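Uncharacterized protein (Nostoc punctiforme, PDB 2R3S) probably transfers a methyl group from S-adenosylmethionine to a hydroxyl of a substrate not yet identified, as a putative O-methyltransferase. Local coordinates at residues E165-S175 against N187-D196; S145-A156 against H176-H186. All coordinates share one frame; numbering follows the deposited sequence.

Interaction 1 (E165-S175 against N187-D196); sequences EPLKVLDISAS and NPNAEIFGVD. With EDO (1,2-ethanediol), chain E.
Val169 and Ile192 lie side by side and point the same way from the adjacent parallel strands 168-172 and 191-196. Folding at both torsions (chi1 -45°, chi2 -57°) brings Ile192 CD1 to 3.6 Å from Val169 CB and close to Val169 CG2. On the face that carries Leu170, Phe193 and Val195, Leu170 CD1 slants across to Val195 CG2 at 3.6 Å. The extended Lys168 chain passes obliquely by the Phe193 ring, its CE 3.8 Å from Phe193 CE1. Its ammonium is too distant from that ring for more than a weak attraction and bonds to Asn231 O. Val169 O lies at the ring's edge near its plane, while also accepting Phe193 N at 2.7 Å. The backbone bonds alternate between the strands from Leu167 O–Glu191 N to Asp171 O–Val195 N. Beyond them the 173-175 loop folds over the end of the second strand: Ala174 N reaches Val195 O at 3.1 Å, and Ser175 N meets Asp196 OD2 at 2.9 Å on the anti side of the carboxylate, 16° out of its plane. Replacing Asp196 by an alanine would probably leave Ser175 N without its acceptor and the loop freer to shift. In class I methyltransferases an acid near the C-terminal end of the second strand commonly binds the ribose of S-adenosylmethionine, and Asp196 may play that part. Strand 233-239 pairs with the far edge of 168-172 and strand 217-221 with that of 191-196, while helix 178-186 covers the face of Val169 and Ile192.

Interaction 2 (S145-A156 against H176-H186); sequences SPMMANPAQLIA and HGLFGIAVAQH
Two helices of the methyltransferase domain pack here through an alanine-rich interface: helix 149-159, which precedes strand 168-172 of the mixed sheet, and helix 178-186, which follows that strand. The axes of 149-156 and 178-186 approach to 8.2 Å and cross at -48°, a close spacing that the small side chains permit. Ala152 is central: its CB sits 3.3 Å from Leu178 O, touches Ala182 CB, and lies over one face of the Phe179 ring, offset toward the rim, in a CH-pi contact. Ile155 CD1 approaches the same ring obliquely, 3.6 Å from Phe179 CE1, and Pro151 adds a looser contact. A water donates to both Ala152 O and Phe179 O, bridging the two helices as a second partner of carbonyls that already accept helical bonds.

Toward the C-terminal end of helix 178-186 the contact turns polar. The Gln153 chain bends at chi2 (-61°), bringing its amide across to that helix. His186 NE2 donates to Gln153 OE1 over a very short 2.5 Å, a length to be read with caution, almost in the imidazole plane, with the amide turned 68° from the ring. In the Gln185 conformer described, Gln153 NE2 donates to Gln185 OE1 at 2.7 Å, the side chains crossing at about a right angle; a second conformer makes this bond less certain. Beside this pair, Ala156 CB packs 3.4 Å from His186 CD2.

Near the other end, Met148, a selenomethionine, crosses the His176 ring at about a right angle, with CG 3.6 Å from His176 NE2. His176 ND1 accepts Leu178 N, tying the ring to the first turn of its helix, with Gly177, at positive phi, in the N-cap position. A loop leading from the first strand into a helix in this way is typical of the Rossmann-like class I methyltransferase fold, where it commonly forms part of the S-adenosylmethionine site.

Overall arrangement
The two interactions share the beta-alpha-beta unit of strand 168-172, helix 178-186 and strand 191-196, and their centres lie 11 Å apart. Interaction 1 pairs the two strands; interaction 2 lays helix 149-159 against the connecting helix. They meet where Asp171 OD2 probably accepts a hydrogen bond from Gly180 N at 2.9 Å, and where Ile192 CG1 packs 3.6 Å from Ala184 CB. Residues 173-177 link them, running from the end of the first strand to the helix start. A 1,2-ethanediol, probably from the crystallisation liquor, lies there, with C2 3.5 Å from Ser175 CB and its nearest atom about 5 Å from the His176 side chain; it may mark a cofactor pocket at this end of the sheet.

Interaction 1 (E165-S175 against N187-D196)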
# COMPACT_ATOMS: atom_id res chain seq x y z
N GLU A 165 -17.92 35.85 19.63
CA GLU A 165 -17.83 36.68 18.42
C GLU A 165 -16.49 37.44 18.38
O GLU A 165 -16.32 38.45 19.08
CB GLU A 165 -19.01 37.66 18.30
CG GLU A 165 -19.21 38.22 16.87
CD GLU A 165 -19.65 39.67 16.85
OE1 GLU A 165 -20.64 39.98 17.54
OE2 GLU A 165 -19.01 40.50 16.15
N PRO A 166 -15.54 36.98 17.53
CA PRO A 166 -14.19 37.49 17.60
C PRO A 166 -13.99 38.78 16.83
O PRO A 166 -14.64 39.03 15.80
CB PRO A 166 -13.37 36.38 16.97
CG PRO A 166 -14.26 35.86 15.92
CD PRO A 166 -15.68 35.98 16.45
N LEU A 167 -13.10 39.61 17.34
CA LEU A 167 -12.62 40.74 16.60
C LEU A 167 -11.17 40.48 16.19
O LEU A 167 -10.71 41.05 15.20
CB LEU A 167 -12.79 42.04 17.42
CG LEU A 167 -14.20 42.41 17.95
CD1 LEU A 167 -14.20 43.87 18.41
CD2 LEU A 167 -15.33 42.21 16.96
N LYS A 168 -10.45 39.62 16.91
CA LYS A 168 -9.05 39.34 16.57
C LYS A 168 -8.69 37.84 16.63
O LYS A 168 -8.80 37.20 17.68
CB LYS A 168 -8.13 40.16 17.46
CG LYS A 168 -6.78 40.45 16.84
CD LYS A 168 -5.93 41.34 17.71
CE LYS A 168 -4.51 41.38 17.19
NZ LYS A 168 -3.63 42.22 18.02
N VAL A 169 -8.21 37.32 15.50
CA VAL A 169 -8.00 35.88 15.30
C VAL A 169 -6.56 35.59 14.86
O VAL A 169 -6.01 36.25 14.00
CB VAL A 169 -8.98 35.32 14.23
CG1 VAL A 169 -8.83 33.78 14.09
CG2 VAL A 169 -10.41 35.68 14.57
N LEU A 170 -5.95 34.62 15.52
CA LEU A 170 -4.65 34.13 15.14
C LEU A 170 -4.87 32.72 14.59
O LEU A 170 -5.57 31.91 15.23
CB LEU A 170 -3.72 34.08 16.36
CG LEU A 170 -2.24 33.77 16.16
CD1 LEU A 170 -1.52 34.84 15.35
CD2 LEU A 170 -1.58 33.59 17.54
N ASP A 171 -4.31 32.45 13.41
CA ASP A 171 -4.38 31.13 12.77
C ASP A 171 -2.97 30.57 12.64
O ASP A 171 -2.26 30.93 11.72
CB ASP A 171 -5.07 31.22 11.41
CG ASP A 171 -5.54 29.86 10.88
OD1 ASP A 171 -5.17 28.82 11.47
OD2 ASP A 171 -6.26 29.83 9.84
N ILE A 172 -2.59 29.68 13.57
CA ILE A 172 -1.22 29.16 13.66
C ILE A 172 -1.03 27.90 12.80
O ILE A 172 -1.75 26.91 12.96
CB ILE A 172 -0.82 28.86 15.14
CG1 ILE A 172 -0.83 30.14 15.98
CG2 ILE A 172 0.56 28.18 15.21
CD1 ILE A 172 -0.66 29.90 17.46
N SER A 173 0.01 27.93 11.96
CA SER A 173 0.17 27.09 10.78
C SER A 173 -1.07 27.18 9.90
O SER A 173 -1.71 26.19 9.57
CB SER A 173 0.55 25.64 11.11
OG SER A 173 -0.48 25.03 11.84
N ALA A 174 -1.37 28.41 9.51
CA ALA A 174 -2.49 28.75 8.66
C ALA A 174 -2.56 27.91 7.36
O ALA A 174 -3.65 27.64 6.87
CB ALA A 174 -2.43 30.25 8.36
N SER A 175 -1.43 27.49 6.82
CA SER A 175 -1.43 26.62 5.64
C SER A 175 -2.21 27.28 4.51
O SER A 175 -1.91 28.42 4.15
CB SER A 175 -1.94 25.21 6.04
OG SER A 175 -2.05 24.35 4.92
N ASN A 187 -17.77 36.53 10.18
CA ASN A 187 -17.64 37.60 11.14
C ASN A 187 -17.00 38.83 10.46
O ASN A 187 -15.78 38.96 10.44
CB ASN A 187 -16.77 37.14 12.32
CG ASN A 187 -17.37 35.93 13.04
OD1 ASN A 187 -18.24 36.08 13.90
ND2 ASN A 187 -16.88 34.72 12.71
N PRO A 188 -17.84 39.73 9.91
CA PRO A 188 -17.42 40.95 9.20
C PRO A 188 -16.46 41.90 9.93
O PRO A 188 -15.74 42.66 9.29
CB PRO A 188 -18.74 41.67 8.93
CG PRO A 188 -19.72 40.57 8.84
CD PRO A 188 -19.31 39.61 9.90
N ASN A 189 -16.42 41.84 11.26
CA ASN A 189 -15.51 42.68 12.03
C ASN A 189 -14.27 41.93 12.52
O ASN A 189 -13.48 42.48 13.30
CB ASN A 189 -16.24 43.28 13.22
CG ASN A 189 -17.52 43.97 12.81
OD1 ASN A 189 -17.51 44.85 11.95
ND2 ASN A 189 -18.63 43.56 13.42
N ALA A 190 -14.07 40.70 12.07
CA ALA A 190 -12.93 39.92 12.50
C ALA A 190 -11.72 40.33 11.67
O ALA A 190 -11.82 40.53 10.46
CB ALA A 190 -13.21 38.43 12.35
N GLU A 191 -10.58 40.48 12.34
CA GLU A 191 -9.30 40.64 11.68
C GLU A 191 -8.50 39.37 11.94
O GLU A 191 -8.38 38.95 13.09
CB GLU A 191 -8.54 41.86 12.23
CG GLU A 191 -9.24 43.21 11.98
CD GLU A 191 -9.09 43.71 10.56
OE1 GLU A 191 -8.08 43.39 9.90
OE2 GLU A 191 -10.00 44.44 10.10
N ILE A 192 -7.93 38.80 10.87
CA ILE A 192 -7.25 37.51 10.91
C ILE A 192 -5.75 37.66 10.74
O ILE A 192 -5.28 38.36 9.84
CB ILE A 192 -7.74 36.55 9.80
CG1 ILE A 192 -9.27 36.55 9.68
CG2 ILE A 192 -7.22 35.16 10.05
CD1 ILE A 192 -10.05 36.20 10.95
N PHE A 193 -5.01 37.00 11.61
CA PHE A 193 -3.57 36.97 11.50
C PHE A 193 -3.13 35.52 11.31
O PHE A 193 -3.37 34.66 12.18
CB PHE A 193 -2.92 37.59 12.74
CG PHE A 193 -3.21 39.04 12.88
CD1 PHE A 193 -4.45 39.46 13.32
CD2 PHE A 193 -2.26 39.98 12.56
CE1 PHE A 193 -4.75 40.81 13.43
CE2 PHE A 193 -2.54 41.32 12.68
CZ PHE A 193 -3.80 41.73 13.13
N GLY A 194 -2.49 35.27 10.18
CA GLY A 194 -2.00 33.95 9.84
C GLY A 194 -0.53 33.82 10.05
O GLY A 194 0.25 34.64 9.59
N VAL A 195 -0.14 32.74 10.73
CA VAL A 195 1.27 32.45 10.97
C VAL A 195 1.66 31.21 10.22
O VAL A 195 1.08 30.15 10.44
CB VAL A 195 1.54 32.21 12.49
CG1 VAL A 195 3.00 31.88 12.74
CG2 VAL A 195 1.13 33.43 13.32
N ASP A 196 2.62 31.33 9.32
CA ASP A 196 3.23 30.15 8.68
C ASP A 196 4.54 30.56 8.02
O ASP A 196 4.93 31.73 8.11
CB ASP A 196 2.29 29.52 7.64
CG ASP A 196 2.39 27.99 7.58
OD1 ASP A 196 3.52 27.46 7.54
OD2 ASP A 196 1.33 27.31 7.56
C1 EDO E . -2.32 22.95 8.88
O1 EDO E . -1.84 23.83 9.96
C2 EDO E . -1.26 22.39 7.91
O2 EDO E . -0.61 21.17 8.30
O HOH W 1 -17.90 40.26 13.25

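Interaction 2 (S145-A156 against H176-H186)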
# COMPACT_ATOMS: atom_id res chain seq x y z
N SER A 145 -6.45 21.65 0.43
CA SER A 145 -7.47 22.61 0.81
C SER A 145 -8.93 22.22 0.48
O SER A 145 -9.83 22.59 1.23
CB SER A 145 -7.14 23.99 0.25
OG SER A 145 -7.26 24.02 -1.15
N PRO A 146 -9.19 21.50 -0.64
CA PRO A 146 -10.56 21.04 -0.93
C PRO A 146 -11.27 20.27 0.19
O PRO A 146 -12.42 20.56 0.48
CB PRO A 146 -10.37 20.15 -2.18
CG PRO A 146 -9.14 20.74 -2.85
CD PRO A 146 -8.25 21.12 -1.71
N MSE A 147 -10.56 19.36 0.84
CA MSE A 147 -11.12 18.62 1.96
C MSE A 147 -11.20 19.42 3.25
O MSE A 147 -11.80 18.93 4.22
CB MSE A 147 -10.31 17.36 2.24
CG MSE A 147 -10.35 16.38 1.08
SE MSE A 147 -8.91 16.83 -0.15
CE MSE A 147 -7.48 16.20 1.09
N MSE A 148 -10.57 20.59 3.30
CA MSE A 148 -10.54 21.37 4.55
C MSE A 148 -11.58 22.48 4.54
O MSE A 148 -11.85 23.11 5.57
CB MSE A 148 -9.15 21.96 4.83
CG MSE A 148 -8.06 20.94 5.07
SE MSE A 148 -8.48 19.50 6.37
CE MSE A 148 -6.98 18.37 5.87
N ALA A 149 -12.20 22.68 3.38
CA ALA A 149 -13.20 23.73 3.21
C ALA A 149 -14.40 23.54 4.15
O ALA A 149 -14.81 24.47 4.84
CB ALA A 149 -13.65 23.79 1.76
N ASN A 150 -14.94 22.33 4.18
CA ASN A 150 -16.13 22.05 4.98
C ASN A 150 -15.81 22.15 6.48
O ASN A 150 -16.52 22.84 7.21
CB ASN A 150 -16.74 20.67 4.64
CG ASN A 150 -17.99 20.36 5.48
OD1 ASN A 150 -18.96 21.12 5.44
ND2 ASN A 150 -17.94 19.28 6.26
N PRO A 151 -14.74 21.48 6.94
CA PRO A 151 -14.46 21.63 8.37
C PRO A 151 -14.19 23.08 8.78
O PRO A 151 -14.55 23.45 9.87
CB PRO A 151 -13.24 20.77 8.59
CG PRO A 151 -13.12 19.90 7.39
CD PRO A 151 -13.80 20.58 6.27
N ALA A 152 -13.56 23.88 7.90
CA ALA A 152 -13.34 25.31 8.18
C ALA A 152 -14.67 26.04 8.44
O ALA A 152 -14.78 26.82 9.39
CB ALA A 152 -12.54 25.99 7.05
N GLN A 153 -15.67 25.77 7.60
CA GLN A 153 -17.02 26.27 7.79
C GLN A 153 -17.68 25.73 9.05
O GLN A 153 -18.36 26.48 9.76
CB GLN A 153 -17.91 25.87 6.59
CG GLN A 153 -17.52 26.52 5.25
CD GLN A 153 -17.61 28.03 5.30
OE1 GLN A 153 -18.58 28.57 5.82
NE2 GLN A 153 -16.59 28.71 4.77
N LEU A 154 -17.48 24.46 9.36
CA LEU A 154 -18.08 23.90 10.57
C LEU A 154 -17.50 24.60 11.80
O LEU A 154 -18.24 25.00 12.69
CB LEU A 154 -17.92 22.38 10.68
CG LEU A 154 -18.57 21.50 9.59
CD1 LEU A 154 -18.16 20.02 9.77
CD2 LEU A 154 -20.09 21.62 9.54
N ILE A 155 -16.18 24.77 11.85
CA ILE A 155 -15.55 25.41 13.00
C ILE A 155 -16.05 26.84 13.13
O ILE A 155 -16.39 27.27 14.21
CB ILE A 155 -14.03 25.36 12.92
CG1 ILE A 155 -13.57 23.92 13.21
CG2 ILE A 155 -13.41 26.39 13.90
CD1 ILE A 155 -12.07 23.69 13.09
N ALA A 156 -16.15 27.54 12.00
CA ALA A 156 -16.70 28.89 11.95
C ALA A 156 -18.09 28.97 12.59
O ALA A 156 -18.33 29.81 13.46
CB ALA A 156 -16.74 29.37 10.54
N HIS A 176 -3.18 26.58 3.92
CA HIS A 176 -4.14 27.15 2.96
C HIS A 176 -4.94 28.36 3.46
O HIS A 176 -5.61 29.05 2.66
CB HIS A 176 -5.13 26.06 2.53
CG HIS A 176 -5.58 25.21 3.66
ND1 HIS A 176 -6.55 25.62 4.55
CD2 HIS A 176 -5.15 24.01 4.11
CE1 HIS A 176 -6.70 24.70 5.49
NE2 HIS A 176 -5.85 23.72 5.25
N GLY A 177 -4.95 28.57 4.77
CA GLY A 177 -5.67 29.67 5.40
C GLY A 177 -7.17 29.56 5.56
O GLY A 177 -7.81 30.47 6.06
N LEU A 178 -7.76 28.42 5.19
CA LEU A 178 -9.23 28.34 5.14
C LEU A 178 -9.90 28.43 6.53
O LEU A 178 -11.05 28.88 6.62
CB LEU A 178 -9.70 27.06 4.41
CG LEU A 178 -9.34 26.90 2.92
CD1 LEU A 178 -10.08 25.73 2.30
CD2 LEU A 178 -9.58 28.18 2.13
N PHE A 179 -9.23 28.01 7.59
CA PHE A 179 -9.86 28.09 8.94
C PHE A 179 -10.09 29.53 9.38
O PHE A 179 -11.23 29.92 9.65
CB PHE A 179 -9.09 27.26 9.97
CG PHE A 179 -9.20 25.77 9.71
CD1 PHE A 179 -10.29 25.05 10.18
CD2 PHE A 179 -8.25 25.11 8.93
CE1 PHE A 179 -10.43 23.69 9.91
CE2 PHE A 179 -8.38 23.74 8.66
CZ PHE A 179 -9.46 23.03 9.15
N GLY A 180 -9.04 30.34 9.39
CA GLY A 180 -9.16 31.77 9.67
C GLY A 180 -10.00 32.51 8.65
O GLY A 180 -10.76 33.40 9.02
N ILE A 181 -9.87 32.15 7.38
CA ILE A 181 -10.65 32.76 6.31
C ILE A 181 -12.14 32.55 6.54
O ILE A 181 -12.92 33.48 6.38
CB ILE A 181 -10.23 32.24 4.90
CG1 ILE A 181 -8.86 32.81 4.52
CG2 ILE A 181 -11.24 32.64 3.86
CD1 ILE A 181 -8.07 32.01 3.50
N ALA A 182 -12.55 31.35 6.92
CA ALA A 182 -13.96 31.09 7.23
C ALA A 182 -14.45 31.89 8.43
O ALA A 182 -15.60 32.34 8.44
CB ALA A 182 -14.23 29.58 7.45
N VAL A 183 -13.62 32.05 9.46
CA VAL A 183 -13.97 32.92 10.59
C VAL A 183 -14.25 34.32 10.01
O VAL A 183 -15.28 34.90 10.28
CB VAL A 183 -12.89 32.91 11.70
CG1 VAL A 183 -13.20 33.93 12.76
CG2 VAL A 183 -12.78 31.51 12.32
N ALA A 184 -13.36 34.83 9.16
CA ALA A 184 -13.55 36.15 8.54
C ALA A 184 -14.82 36.21 7.72
O ALA A 184 -15.55 37.19 7.80
CB ALA A 184 -12.32 36.55 7.68
N GLN A 185 -15.12 35.14 6.97
CA GLN A 185 -16.32 35.10 6.13
C GLN A 185 -17.60 35.26 6.95
O GLN A 185 -18.55 35.89 6.50
CB GLN A 185 -16.39 33.77 5.34
CG GLN A 185 -17.78 33.38 4.81
CD GLN A 185 -17.86 31.94 4.33
OE1 GLN A 185 -16.85 31.30 4.07
NE2 GLN A 185 -19.08 31.42 4.22
N HIS A 186 -17.63 34.68 8.15
CA HIS A 186 -18.85 34.70 8.99
C HIS A 186 -18.88 35.81 10.04
O HIS A 186 -19.89 36.00 10.70
CB HIS A 186 -19.06 33.35 9.66
CG HIS A 186 -19.30 32.25 8.67
ND1 HIS A 186 -20.39 32.24 7.84
CD2 HIS A 186 -18.55 31.17 8.34
CE1 HIS A 186 -20.33 31.18 7.05
NE2 HIS A 186 -19.22 30.52 7.33
O HOH W 2 -12.81 27.98 10.81